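Local coordinates for protein kallikrein-10 (Homo sapiens, PDB 5LPE) that is a secreted, zymogen-like serine peptidase of the kallikrein subfamily that is inhibited by zinc and has a tumour-suppressor role in breast and prostate cancer, at residues L40-A43 with H44-N47; V105-P109 with R110-L114; K157-E160 with V161-G165; A174-D177 with R178-P182; M224-I227 with N228-R232. All blocks are in the same frame, centred on the assembly; numbering follows the deposited sequence.

Contact 1: residues L40-A43 with H44-N47; sequences LTAA and HCGN. With ZN (zinc ion), chain F.
The imidazole of His44 lies with one face on the methyl of Ala42, whose CB is 3.9 Å from the ring centroid in a CH-pi contact displaced toward the rim. ND1 binds the zinc ion at 2.1 Å, with carboxylate oxygens of Asp92 and Asp95 as the other protein ligands, while NE2 is hydrogen-bonded to Ser187 OG. By similarity, His44, Asp95 and Ser187 form the charge relay system, so the metal occupies the triad itself, consistent with inhibition by zinc. A chi1 of 75° sets CG between the backbone N and the carbonyl carbon of His44, folding the ring back over Ala42. After Ala42 the chain turns in a short 3-10 segment. Cys45 N donates to Ala42 O at 3.1 Å, and Gly46 N to Ala43 O at 2.8 Å. Cys45 SG sits 4.0 Å from Ala42 CB and 3.6 Å from Thr41 OG1, whose hydroxyl is hydrogen-bonded to Ala30 O. This is the TAAHC signature of trypsin-like peptidases. It runs off the end of strand 38-41, which lies between strands 26-35 and 97-101 of the first barrel; the disulfide from Cys45 to Cys29 ties the turn back to strand 26-35, and Cys45 also packs on Met97 of strand 97-101.

Contact 2: residues V105-P109 with R110-L114; sequences VVLGP and RVRAL
Val105 and Val111 meet methyl to methyl, CG1 to CG1 at 3.4 Å, on the buried side of this loop, where both side chains also lie against Gln66 of strand 66-75 and Val111 reaches Leu33 of strand 26-35. Next to them Gly108 N donates to Val111 O at 3.0 Å, closing the reversal of the chain at Pro109 and Arg110. The loop belongs to the long connection that, in the chymotrypsin fold, carries the chain from strand 97-101 of the first barrel to strand 126-131 of the second, and is itself irregular. The outer side is more exposed, and no hydrogen bond joins the two segments there. Leu107 rides over the returning backbone: its CD1 lies 3.5 Å from Arg112 CA and 3.8 Å from Arg112 CB. Pro109 and Arg110 lie side by side and point the same way, with Pro109 CD at the edge of the guanidinium, 3.5 Å from Arg110 NE. A bend at chi3 (66°) lays the arginine chain along the proline ring, and its NH2 makes a long, weak ion pair with Glu65. Arg112 is bent twice, at chi2 and chi3, which curls its chain past the turn: CD comes within 3.6 Å of Pro109 O, and the edge of the guanidinium faces that oxygen.

Contact 3: residues K157-E160 with V161-G165; sequences KECE and VFYPG
Glu158 holds CG opposite its own backbone N (chi1 -160°), which, with a bend at chi2, swings the carboxylate across to Phe162. There Glu158 OE2 meets the edge of the phenyl ring, 3.1 Å from Phe162 CE1, with the carboxylate and ring planes turned nearly perpendicular, an approach consistent with a weak attraction between the anion and the rim C-H groups. Glu160 is likewise bent, at chi2 (-86°), and its carboxylate reaches forward past the helix end to Gly165. Glu160 OE1 accepts a hydrogen bond from Gly165 N at 3.1 Å (156° at the hydrogen), the N-H coming from above the carboxylate plane. On the buried side, Cys159 SG lies at the edge of the Tyr163 ring, 5.1 Å from its centroid and 3.9 Å from Tyr163 CD2, a sulfur-aromatic contact. The backbone bond from Tyr163 N to Cys159 O, 2.9 Å, spans the same pair and completes the helical turn. Beyond it Pro164 CA makes a C-H...O contact with Glu160 O at 3.1 Å. Tyr163 is fixed from outside the turn as well: its OH is hydrogen-bonded to Pro214 O and its ring packs edge-to-face with Trp203. Gly165 O, in turn, accepts a bond from Arg90 NH1. The disulfide from Cys159 to Cys173 fastens the turn to strand 171-176. A short, weakly bonded helix between strands 147-153 and 171-176, pinned by such a disulfide, is the intermediate helix of the chymotrypsin fold, set here on the surface of the second barrel.

Contact 4: residues A174-D177 with R178-P182; sequences AGLD and RGQDP. With SO4 (sulfate ion), chain D.
Leu176 and Gln180 cross at about a right angle, Leu176 CG resting 3.7 Å from Gln180 CB. The isobutyl group, with CG opposite the backbone N (chi1 -157°), reaches on past the turn, where Leu176 CD2 lies 3.7 Å from Pro182 CA. The chain between them makes a type II beta turn from Asp177 to Gln180, closed by Gln180 N donating to Asp177 O at 3.2 Å. Gly179 takes the third position, with the positive phi of 78° that a type II turn requires and that suits glycine. The crest of the turn holds a sulfate ion, probably from the crystallisation liquor. Arg178 NE and Arg178 NH2 both donate to sulfate O4, at 2.6 and 2.9 Å, so that the oxygen sits in the plane of the guanidinium at its edge. Gly179 N donates to sulfate O3 at 3.0 Å, the straightest of the three bonds (163° at the hydrogen). Ser210 OG and Ala211 N also hydrogen-bond the sulfate, making it a bridge between the turn and a loop further along the chain. The flanks of the turn are positioned from the second shell: Asp181 OD1 is hydrogen-bonded to Gly209 N, and Asp177 OD2 has a weak bond to Ser150 OG. By analogy with trypsin, Asp181, six residues before Ser187, would hold the place of the acid at the base of the S1 pocket. The turn opens the loop that leads from strand 171-176 toward strand 190-193. Strand 171-176 runs antiparallel between 147-153 and 215-219 in the second barrel, where Leu176 packs on Ser149 and Ile151.

Contact 5: residues M224-I227 with N228-R232; sequences MSWI and NKVIR
Trp226 and Val230, one turn apart, sit on the C-terminal helix of the chymotrypsin fold, residues 224-230, which packs against the first barrel. Backbone bonds form its frame: Asn228 N donates to Met224 O at 3.0 Å, Val230 N to Trp226 O at 3.0 Å and Ile231 N to Ile227 O at 3.2 Å. Lys229 N has weak bonds to both Ser225 O and Trp226 O. The aromatic contact is CH-pi: Val230 CG1 stands over one face of the indole, 3.6 Å from the centroid of the five-membered ring, while His76 meets the Trp226 ring edge-to-face. Among apolar pairs, Ile227 and Ile231 lie alongside each other and point the same way, Ile227 CG2 touching Ile231 CD1 at 3.6 Å. Ile231 also packs on Trp38, Val34 and Leu98 of the barrel strands. Met224 packs on Leu116 and Pro117, and at its end meets an amide. Bends at chi2 and chi3 turn the thioether along the helix, so that Met224 CE comes to 3.5 Å from Asn228 ND2.

How the contacts relate
From the N terminus the five contacts follow in series, and each is local, joining neighbours in sequence, so none nests in or crosses another. Contact 1 turns the chain out of strand 38-41 at the zinc-bound histidine of the probable active site. Contact 2 makes a reversal in the connection between the two barrels. Contacts 3 and 4 belong to the second barrel, at the short helix 159-162 and where strand 171-176 runs out into the following loop; their nearest atoms are about 6 Å apart. Contact 5 brings the C terminus back to the first barrel, where it touches contact 1: Leu40 CD1 packs on Ile227 CD1 at 3.8 Å. The centres of contacts 2 and 3 lie about 38 Å apart.

Contact 1: residues L40-A43 with H44-N47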
loop_
_atom_site.group_PDB
_atom_site.type_symbol
_atom_site.label_atom_id
_atom_site.label_comp_id
_atom_site.label_asym_id
_atom_site.label_seq_id
_atom_site.Cartn_x
_atom_site.Cartn_y
_atom_site.Cartn_z
ATOM N N LEU A 40 -3.266 -0.082 7.228
ATOM C CA LEU A 40 -3.882 -0.913 6.214
ATOM C C LEU A 40 -2.811 -1.465 5.296
ATOM O O LEU A 40 -1.884 -0.752 4.895
ATOM C CB LEU A 40 -4.918 -0.160 5.393
ATOM C CG LEU A 40 -5.628 -1.004 4.320
ATOM C CD1 LEU A 40 -7.053 -1.328 4.661
ATOM C CD2 LEU A 40 -5.630 -0.224 3.057
ATOM N N THR A 41 -2.964 -2.740 4.955
ATOM C CA THR A 41 -2.008 -3.453 4.136
ATOM C C THR A 41 -2.732 -4.595 3.432
ATOM O O THR A 41 -3.927 -4.822 3.634
ATOM C CB THR A 41 -0.843 -3.956 4.997
ATOM O OG1 THR A 41 0.111 -4.638 4.172
ATOM C CG2 THR A 41 -1.341 -4.889 6.087
ATOM N N ALA A 42 -1.985 -5.327 2.612
ATOM C CA ALA A 42 -2.553 -6.455 1.895
ATOM C C ALA A 42 -2.804 -7.609 2.852
ATOM O O ALA A 42 -1.982 -7.900 3.721
ATOM C CB ALA A 42 -1.619 -6.886 0.768
ATOM N N ALA A 43 -3.952 -8.271 2.686
ATOM C CA ALA A 43 -4.252 -9.447 3.499
ATOM C C ALA A 43 -3.178 -10.527 3.377
ATOM O O ALA A 43 -2.890 -11.215 4.364
ATOM C CB ALA A 43 -5.615 -10.016 3.122
ATOM N N HIS A 44 -2.550 -10.681 2.197
ATOM C CA HIS A 44 -1.570 -11.759 2.035
ATOM C C HIS A 44 -0.369 -11.590 2.947
ATOM O O HIS A 44 0.480 -12.486 2.992
ATOM C CB HIS A 44 -1.080 -11.881 0.584
ATOM C CG HIS A 44 -0.124 -10.804 0.161
ATOM N ND1 HIS A 44 -0.409 -9.919 -0.858
ATOM C CD2 HIS A 44 1.112 -10.477 0.608
ATOM C CE1 HIS A 44 0.606 -9.087 -1.008
ATOM N NE2 HIS A 44 1.541 -9.401 -0.128
ATOM N N CYS A 45 -0.268 -10.452 3.635
ATOM C CA CYS A 45 0.746 -10.182 4.644
ATOM C C CYS A 45 0.357 -10.692 6.025
ATOM O O CYS A 45 1.102 -10.466 6.986
ATOM C CB CYS A 45 1.005 -8.678 4.732
ATOM S SG CYS A 45 1.446 -7.875 3.188
ATOM N N GLY A 46 -0.789 -11.358 6.146
ATOM C CA GLY A 46 -1.356 -11.691 7.441
ATOM C C GLY A 46 -0.912 -13.002 8.053
ATOM O O GLY A 46 -1.618 -13.547 8.903
ATOM N N ASN A 47 0.248 -13.518 7.631
ATOM C CA ASN A 47 0.841 -14.673 8.302
ATOM C C ASN A 47 0.824 -14.475 9.812
ATOM O O ASN A 47 0.384 -15.359 10.558
ATOM C CB ASN A 47 2.278 -14.906 7.816
ATOM C CG ASN A 47 2.429 -14.749 6.307
ATOM O OD1 ASN A 47 2.475 -13.627 5.792
ATOM N ND2 ASN A 47 2.519 -15.871 5.596
HETATM ZN ZN ZN F . -1.911 -10.597 -2.151
#

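Contact 2: residues V105-P109 with R110-L114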
loop_
_atom_site.group_PDB
_atom_site.type_symbol
_atom_site.label_atom_id
_atom_site.label_comp_id
_atom_site.label_asym_id
_atom_site.label_seq_id
_atom_site.Cartn_x
_atom_site.Cartn_y
_atom_site.Cartn_z
ATOM N N VAL A 105 -0.534 6.196 17.557
ATOM C CA VAL A 105 0.519 7.095 17.118
ATOM C C VAL A 105 0.277 8.477 17.720
ATOM O O VAL A 105 -0.864 8.868 17.992
ATOM C CB VAL A 105 0.533 7.127 15.580
ATOM C CG1 VAL A 105 1.032 8.443 15.062
ATOM C CG2 VAL A 105 1.378 6.004 15.051
ATOM N N VAL A 106 1.355 9.209 17.974
ATOM C CA VAL A 106 1.258 10.626 18.302
ATOM C C VAL A 106 1.388 11.380 16.986
ATOM O O VAL A 106 2.467 11.399 16.391
ATOM C CB VAL A 106 2.344 11.057 19.298
ATOM C CG1 VAL A 106 2.069 12.461 19.826
ATOM C CG2 VAL A 106 2.478 10.051 20.452
ATOM N N LEU A 107 0.314 12.035 16.544
ATOM C CA LEU A 107 0.332 12.654 15.223
ATOM C C LEU A 107 1.329 13.804 15.231
ATOM O O LEU A 107 1.144 14.791 15.947
ATOM C CB LEU A 107 -1.067 13.157 14.886
ATOM C CG LEU A 107 -1.367 13.740 13.504
ATOM C CD1 LEU A 107 -1.773 12.625 12.527
ATOM C CD2 LEU A 107 -2.446 14.835 13.565
ATOM N N GLY A 108 2.401 13.681 14.458
ATOM C CA GLY A 108 3.358 14.754 14.340
ATOM C C GLY A 108 3.461 15.298 12.936
ATOM O O GLY A 108 2.761 14.859 12.027
ATOM N N PRO A 109 4.440 16.138 12.702
ATOM C CA PRO A 109 4.765 16.567 11.353
ATOM C C PRO A 109 5.299 15.354 10.621
ATOM O O PRO A 109 5.079 15.102 9.465
ATOM C CB PRO A 109 5.932 17.515 11.559
ATOM C CG PRO A 109 6.323 17.440 12.967
ATOM C CD PRO A 109 5.545 16.376 13.629
ATOM N N ARG A 110 6.074 14.628 11.391
ATOM C CA ARG A 110 6.773 13.407 11.081
ATOM C C ARG A 110 5.966 12.149 10.771
ATOM O O ARG A 110 6.372 11.333 9.986
ATOM C CB ARG A 110 7.624 13.139 12.281
ATOM C CG ARG A 110 6.759 12.867 13.473
ATOM C CD ARG A 110 7.643 12.927 14.651
ATOM N NE ARG A 110 8.104 14.294 14.777
ATOM C CZ ARG A 110 9.175 14.666 15.465
ATOM N NH1 ARG A 110 9.500 15.947 15.551
ATOM N NH2 ARG A 110 9.918 13.756 16.060
ATOM N N VAL A 111 4.859 11.977 11.456
ATOM C CA VAL A 111 3.987 10.852 11.266
ATOM C C VAL A 111 2.551 11.303 11.235
ATOM O O VAL A 111 2.089 11.784 12.188
ATOM C CB VAL A 111 4.143 9.897 12.459
ATOM C CG1 VAL A 111 3.176 8.759 12.403
ATOM C CG2 VAL A 111 5.520 9.334 12.509
ATOM N N ARG A 112 1.831 11.117 10.165
ATOM C CA ARG A 112 0.419 11.453 10.058
ATOM C C ARG A 112 -0.315 10.344 9.324
ATOM O O ARG A 112 0.257 9.622 8.508
ATOM C CB ARG A 112 0.160 12.761 9.287
ATOM C CG ARG A 112 0.714 14.037 9.857
ATOM C CD ARG A 112 1.503 14.834 8.814
ATOM N NE ARG A 112 0.832 14.921 7.517
ATOM C CZ ARG A 112 1.331 15.563 6.458
ATOM N NH1 ARG A 112 2.502 16.189 6.534
ATOM N NH2 ARG A 112 0.655 15.585 5.314
ATOM N N ALA A 113 -1.614 10.260 9.554
ATOM C CA ALA A 113 -2.398 9.401 8.687
ATOM C C ALA A 113 -2.459 9.982 7.267
ATOM O O ALA A 113 -2.251 11.179 7.038
ATOM C CB ALA A 113 -3.806 9.197 9.253
ATOM N N LEU A 114 -2.730 9.094 6.302
ATOM C CA LEU A 114 -3.002 9.429 4.904
ATOM C C LEU A 114 -4.512 9.511 4.685
ATOM O O LEU A 114 -5.238 8.554 4.984
ATOM C CB LEU A 114 -2.375 8.388 3.966
ATOM C CG LEU A 114 -1.776 8.710 2.588
ATOM C CD1 LEU A 114 -1.831 7.450 1.734
ATOM C CD2 LEU A 114 -2.338 9.944 1.887
#

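Contact 3: residues K157-E160 with V161-G165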
loop_
_atom_site.group_PDB
_atom_site.type_symbol
_atom_site.label_atom_id
_atom_site.label_comp_id
_atom_site.label_asym_id
_atom_site.label_seq_id
_atom_site.Cartn_x
_atom_site.Cartn_y
_atom_site.Cartn_z
ATOM N N LYS A 157 -8.545 -2.823 -18.393
ATOM C CA LYS A 157 -8.711 -3.315 -19.749
ATOM C C LYS A 157 -7.358 -3.779 -20.261
ATOM O O LYS A 157 -7.178 -4.956 -20.586
ATOM C CB LYS A 157 -9.305 -2.207 -20.639
ATOM C CG LYS A 157 -10.751 -1.841 -20.313
ATOM C CD LYS A 157 -10.943 -0.337 -20.250
ATOM C CE LYS A 157 -11.499 0.197 -21.550
ATOM N NZ LYS A 157 -10.486 0.953 -22.323
ATOM N N GLU A 158 -6.402 -2.847 -20.340
ATOM C CA GLU A 158 -5.064 -3.165 -20.817
ATOM C C GLU A 158 -4.212 -3.839 -19.749
ATOM O O GLU A 158 -3.054 -4.186 -20.020
ATOM C CB GLU A 158 -4.409 -1.892 -21.336
ATOM C CG GLU A 158 -3.237 -2.107 -22.288
ATOM C CD GLU A 158 -1.960 -1.564 -21.714
ATOM O OE1 GLU A 158 -2.052 -0.765 -20.761
ATOM O OE2 GLU A 158 -0.871 -1.939 -22.187
ATOM N N CYS A 159 -4.757 -4.032 -18.546
ATOM C CA CYS A 159 -4.167 -4.982 -17.615
ATOM C C CYS A 159 -4.612 -6.405 -17.891
ATOM O O CYS A 159 -3.914 -7.349 -17.501
ATOM C CB CYS A 159 -4.519 -4.606 -16.184
ATOM S SG CYS A 159 -3.134 -4.802 -15.079
ATOM N N GLU A 160 -5.756 -6.577 -18.555
ATOM C CA GLU A 160 -6.156 -7.887 -19.040
ATOM C C GLU A 160 -5.261 -8.339 -20.184
ATOM O O GLU A 160 -5.215 -9.534 -20.493
ATOM C CB GLU A 160 -7.625 -7.849 -19.479
ATOM C CG GLU A 160 -8.386 -9.161 -19.320
ATOM C CD GLU A 160 -8.238 -10.102 -20.508
ATOM O OE1 GLU A 160 -8.589 -11.290 -20.357
ATOM O OE2 GLU A 160 -7.782 -9.665 -21.591
ATOM N N VAL A 161 -4.541 -7.402 -20.806
ATOM C CA VAL A 161 -3.566 -7.752 -21.828
ATOM C C VAL A 161 -2.344 -8.401 -21.196
ATOM O O VAL A 161 -1.855 -9.434 -21.669
ATOM C CB VAL A 161 -3.198 -6.499 -22.641
ATOM C CG1 VAL A 161 -1.839 -6.663 -23.324
ATOM C CG2 VAL A 161 -4.282 -6.207 -23.663
ATOM N N PHE A 162 -1.838 -7.828 -20.111
ATOM C CA PHE A 162 -0.670 -8.412 -19.472
ATOM C C PHE A 162 -1.020 -9.630 -18.634
ATOM O O PHE A 162 -0.168 -10.509 -18.446
ATOM C CB PHE A 162 0.019 -7.378 -18.602
ATOM C CG PHE A 162 0.614 -6.267 -19.374
ATOM C CD1 PHE A 162 -0.147 -5.155 -19.718
ATOM C CD2 PHE A 162 1.940 -6.333 -19.775
ATOM C CE1 PHE A 162 0.404 -4.125 -20.440
ATOM C CE2 PHE A 162 2.502 -5.302 -20.502
ATOM C CZ PHE A 162 1.734 -4.194 -20.836
ATOM N N TYR A 163 -2.251 -9.696 -18.132
ATOM C CA TYR A 163 -2.707 -10.775 -17.257
ATOM C C TYR A 163 -4.053 -11.274 -17.758
ATOM O O TYR A 163 -5.092 -11.028 -17.133
ATOM C CB TYR A 163 -2.807 -10.297 -15.808
ATOM C CG TYR A 163 -1.544 -9.654 -15.295
ATOM C CD1 TYR A 163 -0.424 -10.420 -15.009
ATOM C CD2 TYR A 163 -1.466 -8.285 -15.101
ATOM C CE1 TYR A 163 0.732 -9.843 -14.548
ATOM C CE2 TYR A 163 -0.302 -7.698 -14.634
ATOM C CZ TYR A 163 0.795 -8.491 -14.360
ATOM O OH TYR A 163 1.969 -7.941 -13.894
ATOM N N PRO A 164 -4.073 -11.962 -18.897
ATOM C CA PRO A 164 -5.351 -12.430 -19.452
ATOM C C PRO A 164 -6.040 -13.425 -18.529
ATOM O O PRO A 164 -5.480 -14.461 -18.177
ATOM C CB PRO A 164 -4.942 -13.074 -20.780
ATOM C CG PRO A 164 -3.493 -13.368 -20.634
ATOM C CD PRO A 164 -2.924 -12.336 -19.736
ATOM N N GLY A 165 -7.292 -13.132 -18.193
ATOM C CA GLY A 165 -8.000 -13.866 -17.173
ATOM C C GLY A 165 -8.042 -13.179 -15.829
ATOM O O GLY A 165 -8.484 -13.792 -14.853
#

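Contact 4: residues A174-D177 with R178-P182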
loop_
_atom_site.group_PDB
_atom_site.type_symbol
_atom_site.label_atom_id
_atom_site.label_comp_id
_atom_site.label_asym_id
_atom_site.label_seq_id
_atom_site.Cartn_x
_atom_site.Cartn_y
_atom_site.Cartn_z
ATOM N N ALA A 174 -1.353 -0.017 -12.193
ATOM C CA ALA A 174 -0.570 1.208 -12.177
ATOM C C ALA A 174 0.618 1.034 -13.110
ATOM O O ALA A 174 1.503 0.221 -12.844
ATOM C CB ALA A 174 -0.109 1.517 -10.764
ATOM N N GLY A 175 0.621 1.757 -14.228
ATOM C CA GLY A 175 1.765 1.723 -15.123
ATOM C C GLY A 175 2.915 2.542 -14.578
ATOM O O GLY A 175 2.754 3.724 -14.260
ATOM N N LEU A 176 4.091 1.934 -14.523
ATOM C CA LEU A 176 5.324 2.580 -14.095
ATOM C C LEU A 176 6.065 3.062 -15.324
ATOM O O LEU A 176 6.044 2.400 -16.358
ATOM C CB LEU A 176 6.206 1.600 -13.328
ATOM C CG LEU A 176 7.256 2.085 -12.343
ATOM C CD1 LEU A 176 6.614 2.938 -11.286
ATOM C CD2 LEU A 176 7.900 0.867 -11.702
ATOM N N ASP A 177 6.723 4.201 -15.230
ATOM C CA ASP A 177 7.378 4.695 -16.428
ATOM C C ASP A 177 8.600 3.836 -16.764
ATOM O O ASP A 177 9.219 3.222 -15.887
ATOM C CB ASP A 177 7.726 6.173 -16.264
ATOM C CG ASP A 177 6.499 7.007 -15.882
ATOM O OD1 ASP A 177 5.357 6.476 -15.979
ATOM O OD2 ASP A 177 6.674 8.184 -15.479
ATOM N N ARG A 178 8.914 3.780 -18.068
ATOM C CA ARG A 178 9.963 2.916 -18.608
ATOM C C ARG A 178 11.300 3.186 -17.937
ATOM O O ARG A 178 11.575 4.295 -17.472
ATOM C CB ARG A 178 10.126 3.138 -20.118
ATOM C CG ARG A 178 9.083 2.460 -20.983
ATOM C CD ARG A 178 9.033 0.944 -20.782
ATOM N NE ARG A 178 10.112 0.265 -21.485
ATOM C CZ ARG A 178 10.101 0.014 -22.790
ATOM N NH1 ARG A 178 9.059 0.392 -23.527
ATOM N NH2 ARG A 178 11.129 -0.611 -23.357
ATOM N N GLY A 179 12.139 2.162 -17.875
ATOM C CA GLY A 179 13.403 2.351 -17.210
ATOM C C GLY A 179 13.350 2.329 -15.698
ATOM O O GLY A 179 14.408 2.353 -15.066
ATOM N N GLN A 180 12.163 2.267 -15.098
ATOM C CA GLN A 180 12.019 2.198 -13.651
ATOM C C GLN A 180 11.974 0.751 -13.175
ATOM O O GLN A 180 11.349 -0.108 -13.803
ATOM C CB GLN A 180 10.751 2.932 -13.220
ATOM C CG GLN A 180 10.780 4.404 -13.543
ATOM C CD GLN A 180 11.821 5.134 -12.738
ATOM O OE1 GLN A 180 12.161 4.718 -11.629
ATOM N NE2 GLN A 180 12.336 6.231 -13.283
ATOM N N ASP A 181 12.647 0.478 -12.062
ATOM C CA ASP A 181 12.672 -0.907 -11.607
ATOM C C ASP A 181 11.422 -1.159 -10.778
ATOM O O ASP A 181 11.253 -0.541 -9.715
ATOM C CB ASP A 181 13.941 -1.221 -10.810
ATOM C CG ASP A 181 14.029 -2.691 -10.390
ATOM O OD1 ASP A 181 13.424 -3.549 -11.053
ATOM O OD2 ASP A 181 14.701 -2.991 -9.380
ATOM N N PRO A 182 10.518 -2.032 -11.249
ATOM C CA PRO A 182 9.283 -2.311 -10.487
ATOM C C PRO A 182 9.544 -2.818 -9.091
ATOM O O PRO A 182 8.726 -2.607 -8.197
ATOM C CB PRO A 182 8.579 -3.378 -11.336
ATOM C CG PRO A 182 9.666 -3.997 -12.151
ATOM C CD PRO A 182 10.642 -2.893 -12.435
HETATM S S SO4 D . 12.316 -1.398 -19.498
HETATM O O1 SO4 D . 13.670 -1.614 -18.941
HETATM O O2 SO4 D . 11.686 -2.706 -19.784
HETATM O O3 SO4 D . 11.493 -0.656 -18.517
HETATM O O4 SO4 D . 12.416 -0.614 -20.750
#

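Contact 5: residues M224-I227 with N228-R232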
loop_
_atom_site.group_PDB
_atom_site.type_symbol
_atom_site.label_atom_id
_atom_site.label_comp_id
_atom_site.label_asym_id
_atom_site.label_seq_id
_atom_site.Cartn_x
_atom_site.Cartn_y
_atom_site.Cartn_z
ATOM N N MET A 224 -14.351 1.600 1.113
ATOM C CA MET A 224 -14.505 2.581 2.189
ATOM C C MET A 224 -15.548 2.161 3.227
ATOM O O MET A 224 -15.386 2.441 4.423
ATOM C CB MET A 224 -14.853 3.949 1.607
ATOM C CG MET A 224 -13.694 4.560 0.860
ATOM S SD MET A 224 -12.245 4.364 1.876
ATOM C CE MET A 224 -12.619 5.538 3.188
ATOM N N SER A 225 -16.628 1.501 2.795
ATOM C CA SER A 225 -17.634 1.040 3.746
ATOM C C SER A 225 -17.007 0.171 4.822
ATOM O O SER A 225 -17.207 0.401 6.019
ATOM C CB SER A 225 -18.742 0.274 3.024
ATOM O OG SER A 225 -19.529 1.147 2.228
ATOM N N TRP A 226 -16.239 -0.838 4.407
ATOM C CA TRP A 226 -15.601 -1.744 5.356
ATOM C C TRP A 226 -14.520 -1.033 6.162
ATOM O O TRP A 226 -14.470 -1.179 7.382
ATOM C CB TRP A 226 -15.028 -2.958 4.613
ATOM C CG TRP A 226 -14.221 -3.877 5.459
ATOM C CD1 TRP A 226 -14.691 -4.762 6.386
ATOM C CD2 TRP A 226 -12.795 -4.028 5.450
ATOM N NE1 TRP A 226 -13.648 -5.447 6.961
ATOM C CE2 TRP A 226 -12.472 -5.015 6.405
ATOM C CE3 TRP A 226 -11.763 -3.420 4.738
ATOM C CZ2 TRP A 226 -11.159 -5.400 6.667
ATOM C CZ3 TRP A 226 -10.461 -3.814 4.998
ATOM C CH2 TRP A 226 -10.173 -4.791 5.956
ATOM N N ILE A 227 -13.660 -0.241 5.505
ATOM C CA ILE A 227 -12.509 0.354 6.194
ATOM C C ILE A 227 -12.966 1.278 7.314
ATOM O O ILE A 227 -12.407 1.274 8.414
ATOM C CB ILE A 227 -11.597 1.095 5.201
ATOM C CG1 ILE A 227 -10.949 0.118 4.242
ATOM C CG2 ILE A 227 -10.507 1.870 5.947
ATOM C CD1 ILE A 227 -9.916 0.762 3.370
ATOM N N ASN A 228 -13.981 2.088 7.051
ATOM C CA ASN A 228 -14.480 2.975 8.087
ATOM C C ASN A 228 -15.154 2.199 9.203
ATOM O O ASN A 228 -15.181 2.663 10.351
ATOM C CB ASN A 228 -15.431 4.000 7.473
ATOM C CG ASN A 228 -14.687 5.151 6.842
ATOM O OD1 ASN A 228 -13.687 5.624 7.391
ATOM N ND2 ASN A 228 -15.151 5.601 5.675
ATOM N N LYS A 229 -15.670 1.011 8.895
ATOM C CA LYS A 229 -16.418 0.257 9.890
ATOM C C LYS A 229 -15.499 -0.455 10.877
ATOM O O LYS A 229 -15.788 -0.466 12.077
ATOM C CB LYS A 229 -17.362 -0.734 9.206
ATOM C CG LYS A 229 -18.234 -1.499 10.188
ATOM C CD LYS A 229 -19.472 -2.066 9.518
ATOM C CE LYS A 229 -19.237 -3.468 8.945
ATOM N NZ LYS A 229 -20.319 -3.821 7.970
ATOM N N VAL A 230 -14.388 -1.038 10.425
ATOM C CA VAL A 230 -13.525 -1.708 11.399
ATOM C C VAL A 230 -12.717 -0.681 12.183
ATOM O O VAL A 230 -12.531 -0.818 13.398
ATOM C CB VAL A 230 -12.626 -2.795 10.744
ATOM C CG1 VAL A 230 -12.930 -3.000 9.272
ATOM C CG2 VAL A 230 -11.173 -2.530 10.949
ATOM N N ILE A 231 -12.256 0.381 11.518
ATOM C CA ILE A 231 -11.613 1.469 12.234
ATOM C C ILE A 231 -12.577 2.118 13.236
ATOM O O ILE A 231 -12.135 2.857 14.129
ATOM C CB ILE A 231 -11.025 2.443 11.187
ATOM C CG1 ILE A 231 -10.031 1.694 10.301
ATOM C CG2 ILE A 231 -10.252 3.604 11.815
ATOM C CD1 ILE A 231 -9.440 2.572 9.262
ATOM N N ARG A 232 -13.892 1.889 13.115
ATOM C CA ARG A 232 -14.893 2.548 13.952
ATOM C C ARG A 232 -14.861 4.055 13.742
ATOM O O ARG A 232 -15.685 4.755 14.320
ATOM C CB ARG A 232 -14.756 2.230 15.451
ATOM C CG ARG A 232 -15.893 1.371 16.020
ATOM C CD ARG A 232 -15.508 -0.111 16.157
ATOM N NE ARG A 232 -14.067 -0.330 16.315
ATOM C CZ ARG A 232 -13.361 -0.018 17.402
ATOM N NH1 ARG A 232 -13.949 0.538 18.443
ATOM N NH2 ARG A 232 -12.059 -0.250 17.453
#